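Local structure of hypothetical protein Atu2299 (Agrobacterium tumefaciens, 2HLY) at residues A34-S39 / R151-W156; S39-F44 / D164-A169; Q47-V52 / N171-S176. The protein is of unknown function, although its family is grouped with the clan CA cysteine peptidases, so a papain-like fold is probable and any enzymatic activity remains unproven. All coordinates share one frame; numbering follows the deposited sequence.

Contact 1: residues A34-S39 / R151-W156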
ATOM      1  N   ALA A  34       1.770   4.032   7.863  1.00 11.63           N
ATOM      2  CA  ALA A  34       1.825   4.234   6.404  1.00 10.55           C
ATOM      3  C   ALA A  34       1.131   3.078   5.666  1.00 10.16           C
ATOM      4  O   ALA A  34       0.330   3.311   4.747  1.00 10.27           O
ATOM      5  CB  ALA A  34       3.244   4.423   5.939  1.00 11.58           C
ATOM      6  N   SER A  35       1.422   1.837   6.063  1.00 10.12           N
ATOM      7  CA  SER A  35       0.831   0.678   5.362  1.00  9.98           C
ATOM      8  C   SER A  35      -0.686   0.665   5.527  1.00  9.80           C
ATOM      9  O   SER A  35      -1.403   0.223   4.626  1.00  9.51           O
ATOM     10  CB  SER A  35       1.438  -0.652   5.843  1.00 11.31           C
ATOM     11  OG  SER A  35       0.887  -1.036   7.090  1.00 12.87           O
ATOM     12  N   MET A  36      -1.168   1.142   6.680  1.00 10.63           N
ATOM     13  CA  MET A  36      -2.605   1.227   6.914  1.00 11.42           C
ATOM     14  C   MET A  36      -3.278   2.183   5.942  1.00 10.67           C
ATOM     15  O   MET A  36      -4.381   1.906   5.469  1.00 10.89           O
ATOM     16  CB  MET A  36      -2.878   1.627   8.374  1.00 12.03           C
ATOM     17  CG  MET A  36      -2.429   0.540   9.339  1.00 13.34           C
ATOM     18  SD  MET A  36      -2.419   1.123  11.053  1.00 16.26           S
ATOM     19  CE  MET A  36      -4.186   1.327  11.356  1.00 16.65           C
ATOM     20  N   TYR A  37      -2.618   3.307   5.640  1.00 10.29           N
ATOM     21  CA  TYR A  37      -3.151   4.250   4.656  1.00 10.66           C
ATOM     22  C   TYR A  37      -3.047   3.712   3.241  1.00  9.54           C
ATOM     23  O   TYR A  37      -3.991   3.828   2.462  1.00 10.02           O
ATOM     24  CB  TYR A  37      -2.425   5.592   4.734  1.00 11.83           C
ATOM     25  CG  TYR A  37      -2.857   6.456   5.893  1.00 13.67           C
ATOM     26  CD1 TYR A  37      -3.982   7.269   5.790  1.00 15.81           C
ATOM     27  CD2 TYR A  37      -2.137   6.471   7.084  1.00 14.99           C
ATOM     28  CE1 TYR A  37      -4.378   8.088   6.845  1.00 17.83           C
ATOM     29  CE2 TYR A  37      -2.532   7.278   8.148  1.00 16.33           C
ATOM     30  CZ  TYR A  37      -3.653   8.080   8.017  1.00 16.82           C
ATOM     31  OH  TYR A  37      -4.063   8.899   9.064  1.00 19.85           O
ATOM     32  N   PHE A  38      -1.892   3.163   2.877  1.00  9.07           N
ATOM     33  CA  PHE A  38      -1.752   2.610   1.535  1.00  9.23           C
ATOM     34  C   PHE A  38      -2.781   1.537   1.277  1.00  9.21           C
ATOM     35  O   PHE A  38      -3.370   1.492   0.210  1.00 10.47           O
ATOM     36  CB  PHE A  38      -0.329   2.071   1.290  1.00  9.15           C
ATOM     37  CG  PHE A  38       0.669   3.156   0.972  1.00  9.59           C
ATOM     38  CD1 PHE A  38       0.610   3.831  -0.242  1.00  9.97           C
ATOM     39  CD2 PHE A  38       1.656   3.501   1.885  1.00 10.55           C
ATOM     40  CE1 PHE A  38       1.518   4.852  -0.540  1.00 11.29           C
ATOM     41  CE2 PHE A  38       2.577   4.518   1.598  1.00 11.05           C
ATOM     42  CZ  PHE A  38       2.500   5.193   0.383  1.00 10.12           C
ATOM     43  N   SER A  39      -3.051   0.705   2.273  0.50  9.16           N
ATOM     44  CA  SER A  39      -3.955  -0.428   2.057  0.50  8.87           C
ATOM     45  C   SER A  39      -5.425  -0.054   2.066  0.50  9.10           C
ATOM     46  O   SER A  39      -6.205  -0.543   1.239  0.50  9.60           O
ATOM     47  CB  SER A  39      -3.670  -1.522   3.068  0.50  8.97           C
ATOM     48  OG  SER A  39      -2.361  -2.007   2.849  0.50  7.21           O
ATOM     49  N   ARG A 151      -8.080  -4.068  15.934  1.00 11.72           N
ATOM     50  CA  ARG A 151      -7.646  -3.174  17.002  1.00 12.92           C
ATOM     51  C   ARG A 151      -6.818  -1.998  16.481  1.00 12.57           C
ATOM     52  O   ARG A 151      -6.959  -0.883  16.970  1.00 12.99           O
ATOM     53  CB  ARG A 151      -6.910  -3.940  18.104  1.00 12.83           C
ATOM     54  CG  ARG A 151      -7.832  -4.903  18.868  1.00 13.44           C
ATOM     55  CD  ARG A 151      -7.105  -5.605  20.021  1.00 15.32           C
ATOM     56  NE  ARG A 151      -8.007  -6.393  20.878  1.00 18.57           N
ATOM     57  CZ  ARG A 151      -8.001  -7.725  20.979  1.00 18.68           C
ATOM     58  NH1 ARG A 151      -7.137  -8.457  20.271  1.00 19.05           N
ATOM     59  NH2 ARG A 151      -8.856  -8.348  21.797  1.00 18.19           N
ATOM     60  N   ARG A 152      -5.952  -2.248  15.492  1.00 12.45           N
ATOM     61  CA  ARG A 152      -5.120  -1.182  14.943  1.00 13.05           C
ATOM     62  C   ARG A 152      -5.961  -0.062  14.342  1.00 13.17           C
ATOM     63  O   ARG A 152      -5.596   1.112  14.427  1.00 13.48           O
ATOM     64  CB  ARG A 152      -4.172  -1.737  13.881  1.00 13.32           C
ATOM     65  CG  ARG A 152      -3.082  -2.608  14.442  1.00 16.38           C
ATOM     66  CD  ARG A 152      -1.784  -1.895  14.416  1.00 20.47           C
ATOM     67  NE  ARG A 152      -0.763  -2.681  15.087  1.00 22.69           N
ATOM     68  CZ  ARG A 152       0.493  -2.292  15.228  1.00 21.50           C
ATOM     69  NH1 ARG A 152       0.889  -1.124  14.730  1.00 22.02           N
ATOM     70  NH2 ARG A 152       1.349  -3.081  15.869  1.00 22.95           N
ATOM     71  N   PHE A 153      -7.085  -0.441  13.739  1.00 13.28           N
ATOM     72  CA  PHE A 153      -7.983   0.502  13.059  1.00 13.54           C
ATOM     73  C   PHE A 153      -9.109   1.037  13.946  1.00 14.98           C
ATOM     74  O   PHE A 153      -9.943   1.839  13.492  1.00 15.40           O
ATOM     75  CB  PHE A 153      -8.579  -0.184  11.833  1.00 12.91           C
ATOM     76  CG  PHE A 153      -7.638  -0.257  10.663  1.00 13.05           C
ATOM     77  CD1 PHE A 153      -7.405   0.857   9.881  1.00 13.75           C
ATOM     78  CD2 PHE A 153      -6.991  -1.449  10.339  1.00 13.09           C
ATOM     79  CE1 PHE A 153      -6.535   0.784   8.796  1.00 12.84           C
ATOM     80  CE2 PHE A 153      -6.117  -1.527   9.245  1.00 12.59           C
ATOM     81  CZ  PHE A 153      -5.903  -0.406   8.476  1.00 12.21           C
ATOM     82  N   ALA A 154      -9.121   0.620  15.211  1.00 16.44           N
ATOM     83  CA  ALA A 154     -10.279   0.852  16.090  1.00 18.23           C
ATOM     84  C   ALA A 154     -10.700   2.319  16.212  1.00 19.62           C
ATOM     85  O   ALA A 154     -11.896   2.603  16.339  1.00 21.02           O
ATOM     86  CB  ALA A 154     -10.041   0.240  17.477  1.00 17.80           C
ATOM     87  N   ASP A 155      -9.738   3.236  16.149  1.00 20.25           N
ATOM     88  CA  ASP A 155     -10.035   4.663  16.369  1.00 21.66           C
ATOM     89  C   ASP A 155     -10.163   5.453  15.070  1.00 21.84           C
ATOM     90  O   ASP A 155     -10.421   6.663  15.098  1.00 21.40           O
ATOM     91  CB  ASP A 155      -8.963   5.312  17.259  1.00 22.70           C
ATOM     92  CG  ASP A 155      -8.967   4.769  18.687  1.00 25.93           C
ATOM     93  OD1 ASP A 155     -10.044   4.350  19.170  1.00 29.66           O
ATOM     94  OD2 ASP A 155      -7.887   4.758  19.323  1.00 30.37           O
ATOM     95  N   TRP A 156      -9.979   4.780  13.936  1.00 21.37           N
ATOM     96  CA  TRP A 156      -9.991   5.467  12.640  1.00 21.65           C
ATOM     97  C   TRP A 156     -11.324   6.129  12.287  1.00 23.21           C
ATOM     98  O   TRP A 156     -11.330   7.215  11.696  1.00 23.76           O
ATOM     99  CB  TRP A 156      -9.537   4.525  11.524  1.00 20.64           C
ATOM    100  CG  TRP A 156      -8.051   4.532  11.347  1.00 19.05           C
ATOM    101  CD1 TRP A 156      -7.106   4.566  12.335  1.00 18.38           C
ATOM    102  CD2 TRP A 156      -7.331   4.509  10.103  1.00 18.66           C
ATOM    103  NE1 TRP A 156      -5.840   4.563  11.786  1.00 18.83           N
ATOM    104  CE2 TRP A 156      -5.954   4.534  10.417  1.00 19.03           C
ATOM    105  CE3 TRP A 156      -7.718   4.468   8.756  1.00 19.70           C
ATOM    106  CZ2 TRP A 156      -4.955   4.533   9.427  1.00 20.26           C
ATOM    107  CZ3 TRP A 156      -6.724   4.470   7.774  1.00 18.59           C
ATOM    108  CH2 TRP A 156      -5.364   4.497   8.118  1.00 19.28           C
TER
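A Met-aromatic contact joins helix 31-50 to the end of helix 146-152 and the turn that follows it, with Met36 from the helix set against Phe153 and Trp156. The methyl group CE of Met36 sits squarely over the centre of the Phe153 ring, 3.5 Å from its centroid and only 13° off the ring normal, a CH-pi contact. SD lies above the same face but farther off, so the methyl makes the close approach. The bend at chi3 (69°) turns CE away from an otherwise extended chain and brings it also to 3.4 Å from the backbone O of Arg152. Closer to the main chain, CB of Met36 lies 3.6 Å from CZ of Phe153 and 3.7 Å from CZ2 of Trp156, so the start of the side chain is packed by both rings. Helix 31-50 is the long helix of the chain and runs beside strand 89-94, where Met36 also touches Cys90. On the next helix position Tyr37 receives the indole: CH2 of Trp156 stands 3.7 Å above the plane of the phenol ring, over its centre. The two ring planes meet at 42°, an oblique pairing. Within the turn itself, CD1 of Phe153 lies over a face of the indole, offset toward the rim. At the border of this apolar patch Arg152 lays CB 4.0 Å from Met36 CE, while its guanidinium NH2 is hydrogen-bonded to O of Gly85.

Contact 2: residues S39-F44 / D164-A169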
ATOM      1  N   SER A  39      -3.051   0.705   2.273  0.50  9.16           N
ATOM      2  CA  SER A  39      -3.955  -0.428   2.057  0.50  8.87           C
ATOM      3  C   SER A  39      -5.425  -0.054   2.066  0.50  9.10           C
ATOM      4  O   SER A  39      -6.205  -0.543   1.239  0.50  9.60           O
ATOM      5  CB  SER A  39      -3.670  -1.522   3.068  0.50  8.97           C
ATOM      6  OG  SER A  39      -2.361  -2.007   2.849  0.50  7.21           O
ATOM      7  N   THR A  40      -5.817   0.808   2.998  1.00  9.30           N
ATOM      8  CA  THR A  40      -7.229   1.258   3.019  1.00  9.94           C
ATOM      9  C   THR A  40      -7.562   2.228   1.883  1.00  9.90           C
ATOM     10  O   THR A  40      -8.615   2.087   1.232  1.00 10.62           O
ATOM     11  CB  THR A  40      -7.644   1.846   4.361  1.00  9.77           C
ATOM     12  OG1 THR A  40      -6.815   2.962   4.664  1.00 10.20           O
ATOM     13  CG2 THR A  40      -7.528   0.795   5.477  1.00 11.61           C
ATOM     14  N   PHE A  41      -6.680   3.208   1.624  1.00  9.16           N
ATOM     15  CA  PHE A  41      -6.936   4.132   0.506  1.00  9.49           C
ATOM     16  C   PHE A  41      -6.857   3.400  -0.845  1.00  9.11           C
ATOM     17  O   PHE A  41      -7.653   3.675  -1.766  1.00  9.56           O
ATOM     18  CB  PHE A  41      -5.955   5.310   0.516  1.00  9.71           C
ATOM     19  CG  PHE A  41      -6.222   6.343   1.590  1.00  9.59           C
ATOM     20  CD1 PHE A  41      -6.803   6.006   2.812  1.00 11.44           C
ATOM     21  CD2 PHE A  41      -5.872   7.669   1.363  1.00 12.33           C
ATOM     22  CE1 PHE A  41      -7.030   6.986   3.796  1.00 11.22           C
ATOM     23  CE2 PHE A  41      -6.094   8.635   2.332  1.00 13.35           C
ATOM     24  CZ  PHE A  41      -6.661   8.283   3.558  1.00 11.14           C
ATOM     25  N   GLY A  42      -5.885   2.489  -0.982  1.00  9.29           N
ATOM     26  CA  GLY A  42      -5.789   1.658  -2.192  1.00  9.31           C
ATOM     27  C   GLY A  42      -7.048   0.835  -2.423  1.00  9.17           C
ATOM     28  O   GLY A  42      -7.614   0.827  -3.523  1.00 10.39           O
ATOM     29  N   ALA A  43      -7.503   0.156  -1.374  1.00  8.50           N
ATOM     30  CA  ALA A  43      -8.737  -0.622  -1.443  1.00  9.20           C
ATOM     31  C   ALA A  43      -9.926   0.251  -1.845  1.00  9.30           C
ATOM     32  O   ALA A  43     -10.743  -0.148  -2.679  1.00 10.16           O
ATOM     33  CB  ALA A  43      -8.996  -1.311  -0.121  1.00  9.40           C
ATOM     34  N   PHE A  44      -9.998   1.453  -1.279  1.00  9.40           N
ATOM     35  CA  PHE A  44     -11.108   2.361  -1.592  1.00  9.74           C
ATOM     36  C   PHE A  44     -11.082   2.754  -3.066  1.00  9.95           C
ATOM     37  O   PHE A  44     -12.110   2.740  -3.755  1.00  9.80           O
ATOM     38  CB  PHE A  44     -11.039   3.594  -0.700  1.00  9.55           C
ATOM     39  CG  PHE A  44     -12.208   4.533  -0.865  1.00  9.23           C
ATOM     40  CD1 PHE A  44     -13.523   4.080  -0.715  1.00 12.94           C
ATOM     41  CD2 PHE A  44     -11.987   5.882  -1.142  1.00 10.22           C
ATOM     42  CE1 PHE A  44     -14.608   4.971  -0.873  1.00 11.48           C
ATOM     43  CE2 PHE A  44     -13.062   6.764  -1.297  1.00 10.83           C
ATOM     44  CZ  PHE A  44     -14.358   6.309  -1.162  1.00 10.92           C
ATOM     45  N   ASP A 164     -11.959  12.155   4.908  1.00 13.70           N
ATOM     46  CA  ASP A 164     -11.806  13.293   4.000  1.00 14.26           C
ATOM     47  C   ASP A 164     -10.649  13.058   3.034  1.00 14.04           C
ATOM     48  O   ASP A 164     -10.790  13.316   1.836  1.00 13.31           O
ATOM     49  CB  ASP A 164     -11.554  14.580   4.772  1.00 14.90           C
ATOM     50  CG  ASP A 164     -12.786  15.095   5.490  1.00 17.35           C
ATOM     51  OD1 ASP A 164     -13.898  14.555   5.261  1.00 20.46           O
ATOM     52  OD2 ASP A 164     -12.620  16.063   6.279  1.00 19.49           O
ATOM     53  N   MET A 165      -9.521  12.559   3.553  1.00 14.07           N
ATOM     54  CA  MET A 165      -8.350  12.313   2.706  1.00 15.76           C
ATOM     55  C   MET A 165      -8.639  11.192   1.707  1.00 13.17           C
ATOM     56  O   MET A 165      -8.196  11.258   0.566  1.00 12.06           O
ATOM     57  CB  MET A 165      -7.096  11.982   3.529  1.00 15.55           C
ATOM     58  CG  MET A 165      -6.461  13.167   4.240  1.00 17.98           C
ATOM     59  SD  MET A 165      -4.634  13.064   4.371  1.00 26.05           S
ATOM     60  CE  MET A 165      -4.327  11.322   4.135  1.00 22.71           C
ATOM     61  N   ALA A 166      -9.385  10.171   2.134  1.00 11.58           N
ATOM     62  CA  ALA A 166      -9.745   9.067   1.225  1.00 11.68           C
ATOM     63  C   ALA A 166     -10.591   9.569   0.054  1.00 11.35           C
ATOM     64  O   ALA A 166     -10.429   9.134  -1.107  1.00 11.06           O
ATOM     65  CB  ALA A 166     -10.498   7.997   1.972  1.00 11.70           C
ATOM     66  N   SER A 167     -11.519  10.467   0.370  1.00 11.17           N
ATOM     67  CA  SER A 167     -12.341  11.083  -0.666  1.00 11.40           C
ATOM     68  C   SER A 167     -11.441  11.811  -1.669  1.00 10.72           C
ATOM     69  O   SER A 167     -11.592  11.650  -2.880  1.00 11.24           O
ATOM     70  CB  SER A 167     -13.358  12.040  -0.040  1.00 11.82           C
ATOM     71  OG  SER A 167     -14.108  12.723  -1.041  1.00 13.41           O
ATOM     72  N   VAL A 168     -10.481  12.580  -1.157  1.00 10.81           N
ATOM     73  CA  VAL A 168      -9.564  13.308  -2.038  1.00 10.93           C
ATOM     74  C   VAL A 168      -8.800  12.329  -2.938  1.00 10.90           C
ATOM     75  O   VAL A 168      -8.690  12.549  -4.153  1.00 10.89           O
ATOM     76  CB  VAL A 168      -8.592  14.220  -1.242  1.00 11.42           C
ATOM     77  CG1 VAL A 168      -7.536  14.841  -2.171  1.00 12.00           C
ATOM     78  CG2 VAL A 168      -9.388  15.306  -0.497  1.00 13.07           C
ATOM     79  N   ALA A 169      -8.313  11.243  -2.334  1.00 10.10           N
ATOM     80  CA  ALA A 169      -7.576  10.209  -3.059  1.00 10.10           C
ATOM     81  C   ALA A 169      -8.393   9.642  -4.214  1.00 10.31           C
ATOM     82  O   ALA A 169      -7.910   9.555  -5.344  1.00 10.75           O
ATOM     83  CB  ALA A 169      -7.145   9.095  -2.128  1.00 10.25           C
TER
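Phe41 lays the face of its ring against the backbone and side chain of Ala166, and this face-on meeting lies where helix 31-50 crosses helix 160-172. CA of Ala166 stands 3.8 Å above the ring plane, displaced toward the rim, while CB lies 14° off the normal through the centroid as a CH-pi contact. The outer end of the ring reaches the main chain of the facing helix, where CZ of Phe41 is 3.6 Å from the amide N of Ala166. Met165 meets the ring obliquely. Its chain bends at chi2 and chi3, folding CE back to 3.7 Å from CE2 of Phe41, beside the place where CB already touches the ring. One turn farther along, CB of Ala169 touches CD2 of Phe41 at 4.0 Å.

Phe44 behaves differently. A chi1 of -175° swings its ring away from its own backbone N and across to the other helix, where it presents an edge: CE2 comes 3.5 Å from the carbonyl O of Ala166, which lies near the ring plane. The methyl of Ala166 also touches both rings, at CE1 of Phe41 and CD2 of Phe44.

The short axes of the two segments approach to 9.6 Å and cross at -46°, and the CA atoms of Phe41 and Ala166 are only 5.7 Å apart. Behind the interface helix 10-24 completes a three-helix packing, with Ile20 on Phe41 and Leu23 on Met165 and Ala169. The chemistry is almost wholly apolar: the small alanines let a phenylalanine ring lie against the helix backbone, and the ring-edge hydrogens of Phe44 facing the Ala166 carbonyl probably add a weak electrostatic attraction.

Contact 3: residues Q47-V52 / N171-S176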
ATOM      1  N   GLN A  47     -12.224  -0.212  -5.121  1.00 10.58           N
ATOM      2  CA  GLN A  47     -13.678  -0.336  -5.027  1.00 11.36           C
ATOM      3  C   GLN A  47     -14.371   0.683  -5.933  1.00 12.25           C
ATOM      4  O   GLN A  47     -15.282   0.337  -6.692  1.00 12.97           O
ATOM      5  CB  GLN A  47     -14.118  -0.113  -3.594  1.00 11.95           C
ATOM      6  CG  GLN A  47     -13.781  -1.278  -2.695  1.00 12.69           C
ATOM      7  CD  GLN A  47     -13.861  -0.897  -1.232  1.00 18.16           C
ATOM      8  OE1 GLN A  47     -14.461   0.126  -0.868  1.00 20.53           O
ATOM      9  NE2 GLN A  47     -13.254  -1.709  -0.383  1.00 18.08           N
ATOM     10  N   GLN A  48     -13.923   1.932  -5.857  1.00 11.66           N
ATOM     11  CA  GLN A  48     -14.602   3.049  -6.530  1.00 12.08           C
ATOM     12  C   GLN A  48     -14.352   3.119  -8.029  1.00 12.16           C
ATOM     13  O   GLN A  48     -15.257   3.488  -8.791  1.00 13.07           O
ATOM     14  CB  GLN A  48     -14.223   4.385  -5.866  1.00 11.86           C
ATOM     15  CG  GLN A  48     -14.786   4.567  -4.471  1.00 12.57           C
ATOM     16  CD  GLN A  48     -16.299   4.660  -4.486  1.00 12.70           C
ATOM     17  OE1 GLN A  48     -16.875   5.320  -5.345  1.00 14.55           O
ATOM     18  NE2 GLN A  48     -16.952   3.969  -3.548  1.00 16.49           N
ATOM     19  N   HIS A  49     -13.135   2.778  -8.455  1.00 11.24           N
ATOM     20  CA  HIS A  49     -12.742   2.884  -9.871  1.00 11.13           C
ATOM     21  C   HIS A  49     -12.724   1.587 -10.672  1.00 12.28           C
ATOM     22  O   HIS A  49     -12.822   1.633 -11.910  1.00 12.84           O
ATOM     23  CB  HIS A  49     -11.370   3.538  -9.980  1.00 11.17           C
ATOM     24  CG  HIS A  49     -11.379   4.991  -9.649  1.00 11.01           C
ATOM     25  ND1 HIS A  49     -11.480   5.969 -10.614  1.00 11.54           N
ATOM     26  CD2 HIS A  49     -11.311   5.633  -8.460  1.00  9.23           C
ATOM     27  CE1 HIS A  49     -11.439   7.156 -10.032  1.00 12.16           C
ATOM     28  NE2 HIS A  49     -11.344   6.978  -8.725  1.00 10.58           N
ATOM     29  N   TYR A  50     -12.575   0.455  -9.986  1.00 11.79           N
ATOM     30  CA  TYR A  50     -12.447  -0.855 -10.653  1.00 12.75           C
ATOM     31  C   TYR A  50     -13.602  -1.801 -10.340  1.00 13.49           C
ATOM     32  O   TYR A  50     -13.722  -2.868 -10.961  1.00 15.04           O
ATOM     33  CB  TYR A  50     -11.108  -1.525 -10.286  1.00 12.13           C
ATOM     34  CG  TYR A  50      -9.911  -0.814 -10.857  1.00 11.89           C
ATOM     35  CD1 TYR A  50      -9.292  -1.285 -12.017  1.00 11.76           C
ATOM     36  CD2 TYR A  50      -9.404   0.343 -10.257  1.00 11.12           C
ATOM     37  CE1 TYR A  50      -8.198  -0.625 -12.575  1.00 12.45           C
ATOM     38  CE2 TYR A  50      -8.316   0.995 -10.788  1.00 10.80           C
ATOM     39  CZ  TYR A  50      -7.704   0.509 -11.951  1.00 11.23           C
ATOM     40  OH  TYR A  50      -6.623   1.179 -12.478  1.00 12.21           O
ATOM     41  N   LYS A  51     -14.446  -1.408  -9.380  1.00 14.66           N
ATOM     42  CA  LYS A  51     -15.687  -2.129  -9.064  1.00 16.09           C
ATOM     43  C   LYS A  51     -15.401  -3.555  -8.658  1.00 16.58           C
ATOM     44  O   LYS A  51     -16.123  -4.480  -9.034  1.00 17.63           O
ATOM     45  CB  LYS A  51     -16.665  -2.115 -10.251  1.00 16.56           C
ATOM     46  CG  LYS A  51     -16.824  -0.760 -10.907  1.00 18.85           C
ATOM     47  CD  LYS A  51     -17.396   0.260  -9.956  1.00 22.35           C
ATOM     48  CE  LYS A  51     -18.920   0.208  -9.952  1.00 25.31           C
ATOM     49  NZ  LYS A  51     -19.472   1.209  -9.005  1.00 28.81           N
ATOM     50  N   VAL A  52     -14.324  -3.731  -7.910  1.00 16.36           N
ATOM     51  CA  VAL A  52     -14.009  -5.033  -7.349  1.00 17.18           C
ATOM     52  C   VAL A  52     -14.119  -4.949  -5.844  1.00 17.17           C
ATOM     53  O   VAL A  52     -13.986  -3.880  -5.257  1.00 17.33           O
ATOM     54  CB  VAL A  52     -12.594  -5.491  -7.757  1.00 17.23           C
ATOM     55  CG1 VAL A  52     -12.535  -5.744  -9.269  1.00 18.46           C
ATOM     56  CG2 VAL A  52     -11.548  -4.445  -7.343  1.00 17.93           C
ATOM     57  N   ASN A 171     -10.873  10.917  -5.706  1.00 10.39           N
ATOM     58  CA  ASN A 171     -11.219  11.938  -6.689  1.00 12.39           C
ATOM     59  C   ASN A 171     -10.032  12.467  -7.499  1.00 12.24           C
ATOM     60  O   ASN A 171     -10.216  12.964  -8.623  1.00 13.49           O
ATOM     61  CB  ASN A 171     -12.031  13.023  -6.010  1.00 12.81           C
ATOM     62  CG  ASN A 171     -13.474  12.597  -5.838  1.00 16.67           C
ATOM     63  OD1 ASN A 171     -14.200  12.449  -6.816  1.00 19.99           O
ATOM     64  ND2 ASN A 171     -13.883  12.360  -4.608  1.00 18.32           N
ATOM     65  N   TRP A 172      -8.827  12.322  -6.950  1.00 11.74           N
ATOM     66  CA  TRP A 172      -7.578  12.701  -7.622  1.00 11.92           C
ATOM     67  C   TRP A 172      -7.193  11.643  -8.670  1.00 11.48           C
ATOM     68  O   TRP A 172      -6.822  11.974  -9.804  1.00 11.74           O
ATOM     69  CB  TRP A 172      -6.448  12.803  -6.603  1.00 12.08           C
ATOM     70  CG  TRP A 172      -5.311  13.732  -6.991  1.00 12.76           C
ATOM     71  CD1 TRP A 172      -5.013  14.234  -8.241  1.00 14.21           C
ATOM     72  CD2 TRP A 172      -4.314  14.232  -6.104  1.00 12.71           C
ATOM     73  NE1 TRP A 172      -3.896  15.060  -8.159  1.00 13.58           N
ATOM     74  CE2 TRP A 172      -3.441  15.057  -6.866  1.00 13.32           C
ATOM     75  CE3 TRP A 172      -4.076  14.074  -4.727  1.00 13.33           C
ATOM     76  CZ2 TRP A 172      -2.357  15.731  -6.288  1.00 13.30           C
ATOM     77  CZ3 TRP A 172      -2.993  14.732  -4.153  1.00 14.27           C
ATOM     78  CH2 TRP A 172      -2.138  15.549  -4.942  1.00 14.14           C
ATOM     79  N   PHE A 173      -7.252  10.373  -8.270  1.00 10.57           N
ATOM     80  CA  PHE A 173      -6.888   9.276  -9.163  1.00 10.93           C
ATOM     81  C   PHE A 173      -7.756   9.235 -10.418  1.00 11.42           C
ATOM     82  O   PHE A 173      -8.971   9.336 -10.321  1.00 11.35           O
ATOM     83  CB  PHE A 173      -6.991   7.928  -8.432  1.00 10.73           C
ATOM     84  CG  PHE A 173      -6.805   6.748  -9.349  1.00 10.64           C
ATOM     85  CD1 PHE A 173      -5.523   6.388  -9.781  1.00  9.91           C
ATOM     86  CD2 PHE A 173      -7.905   6.047  -9.840  1.00 10.76           C
ATOM     87  CE1 PHE A 173      -5.351   5.314 -10.644  1.00  9.16           C
ATOM     88  CE2 PHE A 173      -7.747   4.980 -10.716  1.00  9.20           C
ATOM     89  CZ  PHE A 173      -6.460   4.606 -11.124  1.00  8.99           C
ATOM     90  N   ARG A 174      -7.109   9.072 -11.577  1.00 11.66           N
ATOM     91  CA  ARG A 174      -7.771   8.807 -12.861  1.00 12.41           C
ATOM     92  C   ARG A 174      -6.972   7.708 -13.538  1.00 11.70           C
ATOM     93  O   ARG A 174      -5.740   7.678 -13.422  1.00 11.60           O
ATOM     94  CB  ARG A 174      -7.769  10.047 -13.765  1.00 12.74           C
ATOM     95  CG  ARG A 174      -8.558  11.216 -13.215  1.00 14.32           C
ATOM     96  CD  ARG A 174      -8.382  12.485 -14.027  1.00 15.53           C
ATOM     97  NE  ARG A 174      -9.001  13.570 -13.270  1.00 20.63           N
ATOM     98  CZ  ARG A 174     -10.213  14.069 -13.509  1.00 21.89           C
ATOM     99  NH1 ARG A 174     -10.683  15.043 -12.737  1.00 24.34           N
ATOM    100  NH2 ARG A 174     -10.939  13.628 -14.529  1.00 24.37           N
ATOM    101  N   LYS A 175      -7.657   6.822 -14.253  1.00 11.17           N
ATOM    102  CA  LYS A 175      -6.926   5.789 -15.001  1.00 12.20           C
ATOM    103  C   LYS A 175      -6.163   6.430 -16.157  1.00 12.79           C
ATOM    104  O   LYS A 175      -6.634   7.384 -16.784  1.00 13.53           O
ATOM    105  CB  LYS A 175      -7.859   4.702 -15.525  1.00 12.61           C
ATOM    106  CG  LYS A 175      -8.517   3.893 -14.434  1.00 13.15           C
ATOM    107  CD  LYS A 175      -9.476   2.874 -15.000  1.00 12.95           C
ATOM    108  CE  LYS A 175     -10.335   2.254 -13.922  1.00 14.49           C
ATOM    109  NZ  LYS A 175     -11.239   1.235 -14.490  1.00 14.47           N
ATOM    110  N   SER A 176      -4.970   5.913 -16.428  1.00 13.24           N
ATOM    111  CA  SER A 176      -4.188   6.362 -17.577  1.00 14.67           C
ATOM    112  C   SER A 176      -4.990   6.160 -18.872  1.00 14.78           C
ATOM    113  O   SER A 176      -5.723   5.180 -18.996  1.00 14.40           O
ATOM    114  CB  SER A 176      -2.861   5.593 -17.643  1.00 14.99           C
ATOM    115  OG  SER A 176      -2.036   6.096 -18.680  1.00 18.40           O
TER
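The backbone O of His49 accepts a hydrogen bond from the ammonium group of Lys175, with NZ 3.1 Å away. The nitrogen approaches tilted 35° from the carbonyl plane, and the C=O...N angle is 143°. The lysine chain is extended beyond CG, so it runs alongside Tyr50 in the opposite sense and passes CE and NZ over one face of the phenol, with CG beside OH. CE lies 3.8 Å from the ring centroid as a CH-pi contact, and NZ stands over the same face at 4.2 Å, a cation-pi interaction. The charge of Lys175 is therefore shared between a carbonyl at the end of helix 31-50 and an aromatic face, both of which probably stabilise it.

Beside this, Phe173 drives the edge of its ring at the face of His49. The planes are perpendicular, at 90°, and CD2 of Phe173 sits 3.5 Å above the imidazole plane, over its centre. CE1 of His49 also comes 3.3 Å from the carbonyl O of Phe173, while NE2 is hydrogen-bonded to O of Ala170, which fixes how the imidazole is turned. Farther round the same edge, CZ of Phe173 comes 3.7 Å from OH of Tyr50. Ile16 and Arg15 of helix 10-24 also touch Phe173. The whole is a T-shaped aromatic pair beside a lysine cation-pi contact, joining the C-terminal end of helix 31-50 to the chain just leaving helix 160-172.

How the contacts relate
All three contacts are strung along helix 31-50, in the order 1, 2, 3 from its N-terminal part to its end. Their partners follow the same order: the end of helix 146-152 and the turn after it, the middle of helix 160-172, then the segment leaving that helix. Contacts 1 and 2 have centres about 11 Å apart, share Ser39 and touch through Thr40, which packs on Phe153 and Trp156. Contacts 2 and 3 have centres about 10 Å apart and use the same two helices, whereas contacts 1 and 3 have centres about 21 Å apart and do not touch. One long helix thus ties successive parts of the later chain, more than 110 residues on, to the N-terminal region.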